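Diaminopimelate decarboxylase (Helicobacter pylori, PDB 2QGH) catalyses the pyridoxal-5'-phosphate-dependent decarboxylation of meso-diaminopimelate to L-lysine, the last step of bacterial lysine biosynthesis. Local coordinates at residues K32-L37 and P390-L395; I292-Y297 and I308-M313; G312-L317 and G346-S351; C342-P347 and K357-P362. All coordinates share one frame; numbering follows the deposited sequence.

Contact 1 (K32-L37 and P390-L395)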
loop_
_atom_site.group_PDB
_atom_site.type_symbol
_atom_site.label_atom_id
_atom_site.label_comp_id
_atom_site.label_asym_id
_atom_site.label_seq_id
_atom_site.Cartn_x
_atom_site.Cartn_y
_atom_site.Cartn_z
ATOM N N LYS A 32 6.776 -4.271 -22.325
ATOM C CA LYS A 32 6.465 -5.474 -21.566
ATOM C C LYS A 32 5.468 -5.165 -20.457
ATOM O O LYS A 32 5.464 -4.058 -19.926
ATOM C CB LYS A 32 7.764 -6.037 -20.971
ATOM C CG LYS A 32 7.598 -6.902 -19.716
ATOM C CD LYS A 32 6.890 -8.215 -20.005
ATOM C CE LYS A 32 6.820 -9.095 -18.764
ATOM N NZ LYS A 32 8.181 -9.402 -18.240
ATOM N N THR A 33 4.629 -6.144 -20.121
ATOM C CA THR A 33 3.632 -5.989 -19.058
ATOM C C THR A 33 4.252 -6.252 -17.672
ATOM O O THR A 33 5.326 -6.845 -17.567
ATOM C CB THR A 33 2.450 -6.977 -19.241
ATOM O OG1 THR A 33 2.946 -8.319 -19.267
ATOM C CG2 THR A 33 1.693 -6.686 -20.525
ATOM N N PRO A 34 3.589 -5.804 -16.592
ATOM C CA PRO A 34 2.316 -5.072 -16.605
ATOM C C PRO A 34 2.604 -3.574 -16.615
ATOM O O PRO A 34 3.686 -3.139 -16.220
ATOM C CB PRO A 34 1.656 -5.517 -15.307
ATOM C CG PRO A 34 2.847 -5.582 -14.363
ATOM C CD PRO A 34 3.927 -6.245 -15.220
ATOM N N PHE A 35 1.655 -2.782 -17.081
ATOM C CA PHE A 35 1.865 -1.349 -17.086
ATOM C C PHE A 35 0.568 -0.576 -17.043
ATOM O O PHE A 35 -0.506 -1.128 -17.254
ATOM C CB PHE A 35 2.685 -0.919 -18.306
ATOM C CG PHE A 35 2.110 -1.360 -19.633
ATOM C CD1 PHE A 35 2.577 -2.511 -20.262
ATOM C CD2 PHE A 35 1.139 -0.596 -20.277
ATOM C CE1 PHE A 35 2.091 -2.893 -21.517
ATOM C CE2 PHE A 35 0.650 -0.968 -21.530
ATOM C CZ PHE A 35 1.126 -2.118 -22.153
ATOM N N TYR A 36 0.671 0.703 -16.727
ATOM C CA TYR A 36 -0.494 1.558 -16.704
ATOM C C TYR A 36 -0.566 2.274 -18.054
ATOM O O TYR A 36 0.453 2.732 -18.571
ATOM C CB TYR A 36 -0.373 2.577 -15.571
ATOM C CG TYR A 36 -0.752 2.034 -14.208
ATOM C CD1 TYR A 36 -2.088 1.876 -13.853
ATOM C CD2 TYR A 36 0.222 1.695 -13.269
ATOM C CE1 TYR A 36 -2.454 1.402 -12.600
ATOM C CE2 TYR A 36 -0.133 1.214 -12.007
ATOM C CZ TYR A 36 -1.474 1.076 -11.682
ATOM O OH TYR A 36 -1.843 0.636 -10.434
ATOM N N LEU A 37 -1.763 2.348 -18.628
ATOM C CA LEU A 37 -1.972 3.034 -19.905
ATOM C C LEU A 37 -3.081 4.074 -19.728
ATOM O O LEU A 37 -4.189 3.743 -19.286
ATOM C CB LEU A 37 -2.375 2.037 -20.999
ATOM C CG LEU A 37 -2.555 2.589 -22.419
ATOM C CD1 LEU A 37 -1.245 3.169 -22.928
ATOM C CD2 LEU A 37 -3.036 1.471 -23.337
ATOM N N PRO A 390 9.433 -3.886 -8.714
ATOM C CA PRO A 390 9.598 -2.480 -9.109
ATOM C C PRO A 390 8.288 -1.815 -9.565
ATOM O O PRO A 390 7.397 -2.484 -10.096
ATOM C CB PRO A 390 10.625 -2.561 -10.241
ATOM C CG PRO A 390 11.397 -3.822 -9.923
ATOM C CD PRO A 390 10.295 -4.767 -9.519
ATOM N N LYS A 391 8.176 -0.506 -9.351
ATOM C CA LYS A 391 6.988 0.231 -9.774
ATOM C C LYS A 391 6.863 0.136 -11.282
ATOM O O LYS A 391 7.853 0.200 -11.997
ATOM C CB LYS A 391 7.075 1.700 -9.362
ATOM C CG LYS A 391 6.999 1.901 -7.866
ATOM C CD LYS A 391 6.469 3.274 -7.502
ATOM C CE LYS A 391 6.009 3.283 -6.056
ATOM N NZ LYS A 391 5.290 4.545 -5.674
ATOM N N LEU A 392 5.636 0.004 -11.761
ATOM C CA LEU A 392 5.365 -0.143 -13.182
ATOM C C LEU A 392 5.655 1.038 -14.118
ATOM O O LEU A 392 5.826 2.193 -13.699
ATOM C CB LEU A 392 3.903 -0.559 -13.363
ATOM C CG LEU A 392 3.436 -1.697 -12.458
ATOM C CD1 LEU A 392 1.964 -2.014 -12.728
ATOM C CD2 LEU A 392 4.320 -2.913 -12.695
ATOM N N LEU A 393 5.695 0.698 -15.402
ATOM C CA LEU A 393 5.897 1.622 -16.511
ATOM C C LEU A 393 4.532 2.270 -16.756
ATOM O O LEU A 393 3.505 1.592 -16.750
ATOM C CB LEU A 393 6.311 0.828 -17.758
ATOM C CG LEU A 393 6.127 1.436 -19.156
ATOM C CD1 LEU A 393 7.280 2.374 -19.469
ATOM C CD2 LEU A 393 6.063 0.316 -20.205
ATOM N N GLU A 394 4.513 3.575 -16.964
ATOM C CA GLU A 394 3.257 4.253 -17.218
ATOM C C GLU A 394 3.313 4.892 -18.595
ATOM O O GLU A 394 4.217 5.666 -18.887
ATOM C CB GLU A 394 2.982 5.303 -16.132
ATOM C CG GLU A 394 2.467 4.703 -14.831
ATOM C CD GLU A 394 2.016 5.754 -13.822
ATOM O OE1 GLU A 394 2.869 6.493 -13.288
ATOM O OE2 GLU A 394 0.800 5.844 -13.561
ATOM N N LEU A 395 2.339 4.544 -19.435
ATOM C CA LEU A 395 2.259 5.052 -20.801
ATOM C C LEU A 395 1.032 5.922 -21.026
ATOM O O LEU A 395 -0.009 5.714 -20.406
ATOM C CB LEU A 395 2.216 3.881 -21.788
ATOM C CG LEU A 395 3.456 2.992 -21.838
ATOM C CD1 LEU A 395 3.160 1.715 -22.618
ATOM C CD2 LEU A 395 4.594 3.775 -22.470
#
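One face of the Phe-35 ring carries a methyl group of Leu-395: CD1 stands 4.2 Å from the ring centroid and 26° off the ring normal, a CH-pi contact. Leu-393 CD2 approaches the same ring obliquely. The Tyr-36 ring points to the other side of the sheet and is touched obliquely by Glu-394 CG and by Leu-392 CD1, the latter 3.9 Å from Tyr-36 CE2. The side chains of Tyr-36 and Glu-394 run side by side in the same direction, with ring and carboxylate planes 69° apart. Their polar ends are held elsewhere, the phenol by the backbone O of Asp-315 and the carboxylate by Tyr-38 OH and Arg-406. Pro-34 CG presses tightly on Leu-392 CD2 at 3.5 Å. Phe-35 reaches Leu-395 with CG set between its backbone N and carbonyl carbon (chi1 55°). Two backbone bonds fix the register: Tyr-36 N to Leu-393 O, 3.0 Å, and Leu-395 N to Tyr-36 O, 2.8 Å and nearly straight. This is a parallel beta ladder that joins the N-terminal strand 35-39 to the late strand 393-397 in the mixed sheet of the C-terminal beta domain.

Contact 2 (I292-Y297 and I308-M313)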
loop_
_atom_site.group_PDB
_atom_site.type_symbol
_atom_site.label_atom_id
_atom_site.label_comp_id
_atom_site.label_asym_id
_atom_site.label_seq_id
_atom_site.Cartn_x
_atom_site.Cartn_y
_atom_site.Cartn_z
ATOM N N ILE A 292 -2.854 -2.849 -17.809
ATOM C CA ILE A 292 -2.650 -3.918 -18.773
ATOM C C ILE A 292 -1.663 -4.903 -18.165
ATOM O O ILE A 292 -0.529 -4.546 -17.830
ATOM C CB ILE A 292 -2.063 -3.374 -20.105
ATOM C CG1 ILE A 292 -2.844 -2.135 -20.564
ATOM C CG2 ILE A 292 -2.098 -4.466 -21.169
ATOM C CD1 ILE A 292 -4.332 -2.347 -20.694
ATOM N N THR A 293 -2.103 -6.146 -18.040
ATOM C CA THR A 293 -1.303 -7.197 -17.450
ATOM C C THR A 293 -1.445 -8.473 -18.279
ATOM O O THR A 293 -2.506 -8.746 -18.852
ATOM C CB THR A 293 -1.772 -7.456 -16.019
ATOM O OG1 THR A 293 -1.056 -8.559 -15.464
ATOM C CG2 THR A 293 -3.254 -7.750 -16.005
ATOM N N GLN A 294 -0.370 -9.252 -18.327
ATOM C CA GLN A 294 -0.341 -10.493 -19.096
ATOM C C GLN A 294 -0.647 -11.719 -18.248
ATOM O O GLN A 294 -0.368 -11.742 -17.053
ATOM C CB GLN A 294 1.039 -10.644 -19.750
ATOM C CG GLN A 294 1.300 -11.997 -20.368
ATOM C CD GLN A 294 2.664 -12.081 -21.024
ATOM O OE1 GLN A 294 3.087 -13.150 -21.455
ATOM N NE2 GLN A 294 3.357 -10.951 -21.109
ATOM N N VAL A 295 -1.224 -12.740 -18.873
ATOM C CA VAL A 295 -1.553 -13.977 -18.167
ATOM C C VAL A 295 -0.315 -14.866 -18.092
ATOM O O VAL A 295 0.337 -15.102 -19.099
ATOM C CB VAL A 295 -2.657 -14.764 -18.895
ATOM C CG1 VAL A 295 -2.954 -16.064 -18.145
ATOM C CG2 VAL A 295 -3.904 -13.915 -19.016
ATOM N N LEU A 296 0.006 -15.362 -16.903
ATOM C CA LEU A 296 1.171 -16.231 -16.755
ATOM C C LEU A 296 0.770 -17.700 -16.728
ATOM O O LEU A 296 1.324 -18.510 -17.471
ATOM C CB LEU A 296 1.942 -15.876 -15.484
ATOM C CG LEU A 296 2.459 -14.434 -15.428
ATOM C CD1 LEU A 296 3.130 -14.189 -14.086
ATOM C CD2 LEU A 296 3.431 -14.177 -16.589
ATOM N N TYR A 297 -0.195 -18.035 -15.875
ATOM C CA TYR A 297 -0.678 -19.412 -15.750
ATOM C C TYR A 297 -2.184 -19.456 -15.484
ATOM O O TYR A 297 -2.789 -18.453 -15.109
ATOM C CB TYR A 297 0.015 -20.133 -14.579
ATOM C CG TYR A 297 1.514 -19.970 -14.515
ATOM C CD1 TYR A 297 2.108 -19.142 -13.557
ATOM C CD2 TYR A 297 2.340 -20.622 -15.429
ATOM C CE1 TYR A 297 3.486 -18.967 -13.517
ATOM C CE2 TYR A 297 3.710 -20.454 -15.400
ATOM C CZ TYR A 297 4.281 -19.626 -14.447
ATOM O OH TYR A 297 5.645 -19.456 -14.454
ATOM N N ILE A 308 -3.809 -16.558 -13.008
ATOM C CA ILE A 308 -2.644 -15.853 -12.484
ATOM C C ILE A 308 -2.087 -14.864 -13.491
ATOM O O ILE A 308 -1.643 -15.232 -14.582
ATOM C CB ILE A 308 -1.547 -16.862 -12.068
ATOM C CG1 ILE A 308 -2.100 -17.781 -10.979
ATOM C CG2 ILE A 308 -0.328 -16.142 -11.546
ATOM C CD1 ILE A 308 -1.408 -19.129 -10.906
ATOM N N VAL A 309 -2.102 -13.598 -13.089
ATOM C CA VAL A 309 -1.651 -12.495 -13.915
ATOM C C VAL A 309 -0.367 -11.877 -13.337
ATOM O O VAL A 309 -0.067 -12.070 -12.160
ATOM C CB VAL A 309 -2.823 -11.498 -14.021
ATOM C CG1 VAL A 309 -2.380 -10.084 -13.702
ATOM C CG2 VAL A 309 -3.459 -11.614 -15.396
ATOM N N ASP A 310 0.400 -11.141 -14.147
ATOM C CA ASP A 310 1.657 -10.583 -13.648
ATOM C C ASP A 310 1.620 -9.267 -12.866
ATOM O O ASP A 310 2.666 -8.783 -12.453
ATOM C CB ASP A 310 2.716 -10.493 -14.773
ATOM C CG ASP A 310 2.292 -9.608 -15.947
ATOM O OD1 ASP A 310 1.307 -8.851 -15.832
ATOM O OD2 ASP A 310 2.968 -9.663 -17.000
ATOM N N ALA A 311 0.436 -8.691 -12.666
ATOM C CA ALA A 311 0.292 -7.460 -11.879
ATOM C C ALA A 311 -0.204 -7.924 -10.508
ATOM O O ALA A 311 -0.832 -8.973 -10.405
ATOM C CB ALA A 311 -0.730 -6.518 -12.518
ATOM N N GLY A 312 0.080 -7.165 -9.457
ATOM C CA GLY A 312 -0.358 -7.586 -8.142
ATOM C C GLY A 312 -0.871 -6.460 -7.269
ATOM O O GLY A 312 -0.903 -5.299 -7.678
ATOM N N MET A 313 -1.259 -6.808 -6.051
ATOM C CA MET A 313 -1.779 -5.830 -5.110
ATOM C C MET A 313 -0.807 -4.678 -4.860
ATOM O O MET A 313 -1.233 -3.562 -4.560
ATOM C CB MET A 313 -2.128 -6.517 -3.795
ATOM C CG MET A 313 -0.927 -7.102 -3.070
ATOM S SD MET A 313 -1.454 -7.831 -1.522
ATOM C CE MET A 313 -1.873 -6.338 -0.549
#
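Asp-310 OD1 accepts the backbone N-H of Gln-294 at 3.0 Å, the donor lying 45° out of the carboxylate plane. Thr-293 OG1 is also modelled close to this oxygen, but its place is unsure and a bond there is doubtful. The pairing is returned by Asp-310 N, which donates to Gln-294 O at 3.1 Å, so side chain and backbone of one aspartate engage the backbone of the same glutamine. Asp-310 achieves this with CG placed between its own N and carbonyl carbon (chi1 60°), which folds the carboxylate back toward strand 289-299. Its other oxygen, OD2, is hydrogen-bonded to Thr-33 OG1.

Further along, Ile-308 O receives Leu-296 N at 2.9 Å and, weakly, Tyr-297 N at 3.4 Å, while Ile-308 N donates to Tyr-297 O at 3.0 Å. Two consecutive residues facing one partner make a classic beta bulge, here in the antiparallel hairpin of strands 289-299 and 306-309. Val-295 and Val-309 form the non-hydrogen-bonded pair before it, their CA atoms 4.5 Å apart.

Leu-296 reaches diagonally to Asp-310, laying CD1 against its CB at 3.8 Å with the side chains crossing at about a right angle; the aliphatic part of the aspartate is covered while its oxygens are engaged by Gln-294 N and Thr-33 OG1. On the face bearing Tyr-297 and Ile-308, Tyr-297 CB meets Ile-308 CD1 at 4.1 Å, and Ile-308 CG2 sits at the ring's edge. Tyr-297 OH bonds to Lys-112 O of the second subunit, where Gly-111 and Val-110 pack on Leu-296 and Ile-308.

Contact 3 (G312-L317 and G346-S351). With LYS (lysine), chain C.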
loop_
_atom_site.group_PDB
_atom_site.type_symbol
_atom_site.label_atom_id
_atom_site.label_comp_id
_atom_site.label_asym_id
_atom_site.label_seq_id
_atom_site.Cartn_x
_atom_site.Cartn_y
_atom_site.Cartn_z
ATOM N N GLY A 312 0.080 -7.165 -9.457
ATOM C CA GLY A 312 -0.358 -7.586 -8.142
ATOM C C GLY A 312 -0.871 -6.460 -7.269
ATOM O O GLY A 312 -0.903 -5.299 -7.678
ATOM N N MET A 313 -1.259 -6.808 -6.051
ATOM C CA MET A 313 -1.779 -5.830 -5.110
ATOM C C MET A 313 -0.807 -4.678 -4.860
ATOM O O MET A 313 -1.233 -3.562 -4.560
ATOM C CB MET A 313 -2.128 -6.517 -3.795
ATOM C CG MET A 313 -0.927 -7.102 -3.070
ATOM S SD MET A 313 -1.454 -7.831 -1.522
ATOM C CE MET A 313 -1.873 -6.338 -0.549
ATOM N N ASN A 314 0.496 -4.931 -4.980
ATOM C CA ASN A 314 1.456 -3.851 -4.775
ATOM C C ASN A 314 1.252 -2.786 -5.854
ATOM O O ASN A 314 1.468 -1.601 -5.609
ATOM C CB ASN A 314 2.904 -4.362 -4.827
ATOM C CG ASN A 314 3.336 -4.752 -6.222
ATOM O OD1 ASN A 314 2.873 -5.748 -6.769
ATOM N ND2 ASN A 314 4.223 -3.963 -6.810
ATOM N N ASP A 315 0.826 -3.209 -7.041
ATOM C CA ASP A 315 0.594 -2.281 -8.152
ATOM C C ASP A 315 -0.782 -1.635 -8.069
ATOM O O ASP A 315 -0.965 -0.482 -8.448
ATOM C CB ASP A 315 0.669 -2.998 -9.504
ATOM C CG ASP A 315 1.939 -3.796 -9.686
ATOM O OD1 ASP A 315 3.041 -3.211 -9.614
ATOM O OD2 ASP A 315 1.821 -5.017 -9.921
ATOM N N PHE A 316 -1.756 -2.395 -7.590
ATOM C CA PHE A 316 -3.124 -1.904 -7.502
ATOM C C PHE A 316 -3.707 -2.369 -6.185
ATOM O O PHE A 316 -4.081 -3.530 -6.028
ATOM C CB PHE A 316 -3.935 -2.446 -8.685
ATOM C CG PHE A 316 -5.334 -1.924 -8.753
ATOM C CD1 PHE A 316 -5.580 -0.550 -8.763
ATOM C CD2 PHE A 316 -6.413 -2.804 -8.805
ATOM C CE1 PHE A 316 -6.885 -0.058 -8.820
ATOM C CE2 PHE A 316 -7.725 -2.322 -8.862
ATOM C CZ PHE A 316 -7.961 -0.947 -8.869
ATOM N N LEU A 317 -3.798 -1.430 -5.251
ATOM C CA LEU A 317 -4.266 -1.683 -3.895
ATOM C C LEU A 317 -5.771 -1.625 -3.612
ATOM O O LEU A 317 -6.230 -2.164 -2.599
ATOM C CB LEU A 317 -3.546 -0.700 -2.967
ATOM C CG LEU A 317 -3.526 -0.938 -1.456
ATOM C CD1 LEU A 317 -2.840 -2.281 -1.161
ATOM C CD2 LEU A 317 -2.794 0.209 -0.772
ATOM N N GLY A 346 -2.889 -12.019 -8.658
ATOM C CA GLY A 346 -1.551 -11.566 -8.984
ATOM C C GLY A 346 -0.476 -12.493 -8.437
ATOM O O GLY A 346 -0.777 -13.573 -7.924
ATOM N N PRO A 347 0.798 -12.092 -8.520
ATOM C CA PRO A 347 1.880 -12.938 -8.020
ATOM C C PRO A 347 2.253 -12.806 -6.550
ATOM O O PRO A 347 3.063 -13.590 -6.064
ATOM C CB PRO A 347 3.070 -12.551 -8.910
ATOM C CG PRO A 347 2.452 -11.830 -10.079
ATOM C CD PRO A 347 1.330 -11.076 -9.438
ATOM N N VAL A 348 1.685 -11.846 -5.828
ATOM C CA VAL A 348 2.114 -11.690 -4.445
ATOM C C VAL A 348 1.572 -12.732 -3.477
ATOM O O VAL A 348 0.427 -13.171 -3.566
ATOM C CB VAL A 348 1.893 -10.226 -3.938
ATOM C CG1 VAL A 348 1.913 -9.262 -5.133
ATOM C CG2 VAL A 348 0.644 -10.101 -3.133
ATOM N N CYS A 349 2.457 -13.141 -2.574
ATOM C CA CYS A 349 2.227 -14.168 -1.562
ATOM C C CYS A 349 1.025 -14.086 -0.620
ATOM O O CYS A 349 0.890 -14.928 0.264
ATOM C CB CYS A 349 3.503 -14.291 -0.723
ATOM S SG CYS A 349 4.118 -12.687 -0.127
ATOM N N GLU A 350 0.152 -13.103 -0.806
ATOM C CA GLU A 350 -1.015 -12.931 0.064
ATOM C C GLU A 350 -2.355 -13.244 -0.567
ATOM O O GLU A 350 -2.541 -13.052 -1.766
ATOM C CB GLU A 350 -1.082 -11.503 0.558
ATOM C CG GLU A 350 -0.479 -11.290 1.884
ATOM C CD GLU A 350 -0.356 -9.829 2.182
ATOM O OE1 GLU A 350 -1.399 -9.145 2.239
ATOM O OE2 GLU A 350 0.789 -9.374 2.345
ATOM N N SER A 351 -3.303 -13.682 0.258
ATOM C CA SER A 351 -4.645 -14.004 -0.218
ATOM C C SER A 351 -5.388 -12.752 -0.674
ATOM O O SER A 351 -6.250 -12.821 -1.546
ATOM C CB SER A 351 -5.454 -14.705 0.876
ATOM O OG SER A 351 -5.026 -16.043 1.049
HETATM N N LYS C . 1.376 -8.755 4.734
HETATM C CA LYS C . 0.684 -9.558 5.790
HETATM C C LYS C . 0.679 -8.800 7.118
HETATM O O LYS C . 1.001 -7.595 7.087
HETATM C CB LYS C . 1.382 -10.920 5.951
HETATM C CG LYS C . 1.264 -11.803 4.717
HETATM C CD LYS C . 2.237 -12.968 4.736
HETATM C CE LYS C . 2.051 -13.820 3.482
HETATM N NZ LYS C . 3.072 -14.906 3.300
HETATM O OXT LYS C . 0.357 -9.406 8.163
#
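Met-313 and Val-348 meet where two loops of the C-terminal beta domain come together beside an active site built from both subunits: residues 312-317 follow strand 306-309, and residues 346-351 lead from strand 340-345 to the bound lysine. From CB, the Met-313 chain turns to a CG lying between the backbone N and the carbonyl carbon (chi1 65°). CG presses on Val-348 CG2 at 3.4 Å, closer than usual for two carbons. The sulfur, SD, continues past the same methyl at 3.5 Å and comes within 4.0 Å of Glu-350 OE1. There the chain bends (chi3 -71°), and CE ends beside that carboxylate oxygen, with the methionine and glutamate side chains crossing at about a right angle.

The backbones approach at two glycines, with Gly-312 CA 4.2 Å from Gly-346 CA. The first loop is pinned by Gly-312 N, which donates to Asp-315 OD2, and by Gly-312 O, which accepts from both Asp-315 N and Phe-316 N.

Glu-350 joins this packing to the ligand. Tyr-322 of the second subunit bonds to its OE1, and Tyr-386 to its OE2. Arg-282, Arg-318 and Tyr-322 of the second subunit also hold the lysine. Glu-350 CG lies 3.4 Å from the ligand's CG, and Glu-350 OE2 accepts a hydrogen bond from the ligand's alpha-amino N at 2.5 Å.

Contact 4 (C342-P347 and K357-P362)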
loop_
_atom_site.group_PDB
_atom_site.type_symbol
_atom_site.label_atom_id
_atom_site.label_comp_id
_atom_site.label_asym_id
_atom_site.label_seq_id
_atom_site.Cartn_x
_atom_site.Cartn_y
_atom_site.Cartn_z
ATOM N N CYS A 342 -13.854 -17.659 -12.437
ATOM C CA CYS A 342 -12.445 -17.708 -12.045
ATOM C C CYS A 342 -12.015 -16.502 -11.219
ATOM O O CYS A 342 -12.558 -15.411 -11.370
ATOM C CB CYS A 342 -11.559 -17.761 -13.287
ATOM S SG CYS A 342 -11.501 -16.194 -14.192
ATOM N N ASP A 343 -11.029 -16.712 -10.350
ATOM C CA ASP A 343 -10.474 -15.643 -9.526
ATOM C C ASP A 343 -9.249 -15.109 -10.253
ATOM O O ASP A 343 -8.324 -15.862 -10.546
ATOM C CB ASP A 343 -10.041 -16.167 -8.157
ATOM C CG ASP A 343 -11.208 -16.430 -7.238
ATOM O OD1 ASP A 343 -10.967 -16.700 -6.043
ATOM O OD2 ASP A 343 -12.364 -16.365 -7.706
ATOM N N VAL A 344 -9.250 -13.819 -10.561
ATOM C CA VAL A 344 -8.120 -13.197 -11.243
ATOM C C VAL A 344 -7.157 -12.758 -10.137
ATOM O O VAL A 344 -7.480 -11.881 -9.337
ATOM C CB VAL A 344 -8.594 -11.995 -12.069
ATOM C CG1 VAL A 344 -7.467 -11.473 -12.944
ATOM C CG2 VAL A 344 -9.789 -12.416 -12.923
ATOM N N VAL A 345 -5.984 -13.387 -10.091
ATOM C CA VAL A 345 -5.003 -13.107 -9.049
ATOM C C VAL A 345 -3.623 -12.694 -9.537
ATOM O O VAL A 345 -3.231 -12.983 -10.671
ATOM C CB VAL A 345 -4.839 -14.332 -8.120
ATOM C CG1 VAL A 345 -6.207 -14.815 -7.650
ATOM C CG2 VAL A 345 -4.106 -15.451 -8.848
ATOM N N GLY A 346 -2.889 -12.019 -8.658
ATOM C CA GLY A 346 -1.551 -11.566 -8.984
ATOM C C GLY A 346 -0.476 -12.493 -8.437
ATOM O O GLY A 346 -0.777 -13.573 -7.924
ATOM N N PRO A 347 0.798 -12.092 -8.520
ATOM C CA PRO A 347 1.880 -12.938 -8.020
ATOM C C PRO A 347 2.253 -12.806 -6.550
ATOM O O PRO A 347 3.063 -13.590 -6.064
ATOM C CB PRO A 347 3.070 -12.551 -8.910
ATOM C CG PRO A 347 2.452 -11.830 -10.079
ATOM C CD PRO A 347 1.330 -11.076 -9.438
ATOM N N LYS A 357 -12.869 -11.700 -7.613
ATOM C CA LYS A 357 -13.344 -13.020 -7.213
ATOM C C LYS A 357 -14.461 -13.445 -8.153
ATOM O O LYS A 357 -15.165 -12.603 -8.708
ATOM C CB LYS A 357 -13.887 -13.009 -5.784
ATOM C CG LYS A 357 -12.885 -13.407 -4.717
ATOM C CD LYS A 357 -13.581 -13.579 -3.377
ATOM C CE LYS A 357 -12.590 -13.798 -2.248
ATOM N NZ LYS A 357 -13.286 -13.798 -0.925
ATOM N N ASP A 358 -14.626 -14.751 -8.320
ATOM C CA ASP A 358 -15.663 -15.292 -9.192
ATOM C C ASP A 358 -15.975 -14.421 -10.400
ATOM O O ASP A 358 -17.116 -13.986 -10.581
ATOM C CB ASP A 358 -16.956 -15.538 -8.412
ATOM C CG ASP A 358 -16.909 -16.805 -7.593
ATOM O OD1 ASP A 358 -16.541 -17.862 -8.155
ATOM O OD2 ASP A 358 -17.247 -16.750 -6.390
ATOM N N ALA A 359 -14.957 -14.156 -11.213
ATOM C CA ALA A 359 -15.133 -13.373 -12.432
ATOM C C ALA A 359 -15.491 -14.384 -13.507
ATOM O O ALA A 359 -15.356 -15.584 -13.299
ATOM C CB ALA A 359 -13.844 -12.655 -12.800
ATOM N N HIS A 360 -15.939 -13.907 -14.656
ATOM C CA HIS A 360 -16.313 -14.810 -15.732
ATOM C C HIS A 360 -15.556 -14.457 -17.002
ATOM O O HIS A 360 -15.804 -13.422 -17.622
ATOM C CB HIS A 360 -17.828 -14.740 -15.945
ATOM C CG HIS A 360 -18.616 -15.107 -14.725
ATOM N ND1 HIS A 360 -18.626 -16.382 -14.202
ATOM C CD2 HIS A 360 -19.353 -14.349 -13.877
ATOM C CE1 HIS A 360 -19.331 -16.396 -13.084
ATOM N NE2 HIS A 360 -19.782 -15.174 -12.864
ATOM N N LEU A 361 -14.622 -15.323 -17.384
ATOM C CA LEU A 361 -13.814 -15.077 -18.570
ATOM C C LEU A 361 -13.598 -16.327 -19.409
ATOM O O LEU A 361 -13.733 -17.449 -18.927
ATOM C CB LEU A 361 -12.446 -14.519 -18.158
ATOM C CG LEU A 361 -12.396 -13.244 -17.311
ATOM C CD1 LEU A 361 -10.946 -12.910 -16.995
ATOM C CD2 LEU A 361 -13.064 -12.092 -18.059
ATOM N N PRO A 362 -13.266 -16.144 -20.693
ATOM C CA PRO A 362 -13.030 -17.301 -21.560
ATOM C C PRO A 362 -11.721 -17.935 -21.113
ATOM O O PRO A 362 -10.939 -17.300 -20.395
ATOM C CB PRO A 362 -12.923 -16.676 -22.943
ATOM C CG PRO A 362 -12.324 -15.332 -22.650
ATOM C CD PRO A 362 -13.111 -14.885 -21.440
#
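This is a short antiparallel pairing in the beta hairpin of strands 340-345 and 354-361, toward the outer part of the C-terminal beta domain. Between residues 342-347 and 357-362 there is a single bridge: Cys-342 and Ala-359 form a hydrogen-bonded pair, Cys-342 N to Ala-359 O and Ala-359 N to Cys-342 O, each 2.7 Å. Both bonds are bent, and their donors tilt out of the carbonyl planes. Such geometry agrees with the strong divergence of the short strand segments 342-345 and 359-361, whose directions differ by 95° after the chain turns a corner at Lys-357 and Asp-358.

At that corner the Asp-343 side chain takes over from the ladder. Its CG is anti to the carbonyl carbon (chi1 -75°), and its OD2 accepts Asp-358 N at 2.8 Å on the anti side, 32° out of the carboxylate plane. The Asp-343 and Lys-357 side chains lie alongside and point the same way, with Asp-343 OD1 4.0 Å from Lys-357 CG.

Beneath the bridge, Val-344 CG2 touches Ala-359 CB at 4.1 Å and also approaches Leu-361 CD1, while Cys-342 SG makes a looser contact with that leucine methyl. Ile-328 of strand 328-330 packs on Val-344 and Leu-361.

The chemistry is thus divided between a buried apolar side and a more exposed charged corner. Asp-343 OD2 and Asp-358 OD1 are 4.5 Å apart; any repulsion between them is probably eased by the N-H that Asp-358 gives to Asp-343 and, weakly, by Lys-304 near Asp-358.

Contacts 1, 2 and 4 belong to one mixed sheet, and contact 3 lies in loops leading from it to the ligand. Contacts 1 and 2, with centres about 12 Å apart, are joined by the backbone pair Phe-35 N to Ile-292 O at 2.9 Å. Contacts 2 and 4, about 10 Å apart, meet where Val-309 N lies 2.7 Å from Val-345 O. Contact 3 shares Gly-312 and Met-313 with contact 2, Gly-346 and Pro-347 with contact 4, and touches contact 1 where Tyr-36 and Leu-392 meet Asp-315. It alone includes a bond to lysine; its Glu-350 side chain is about 6 Å from pyridoxal-5'-phosphate, whereas the side chain of Tyr-36 is about 11 Å from a bound lysine.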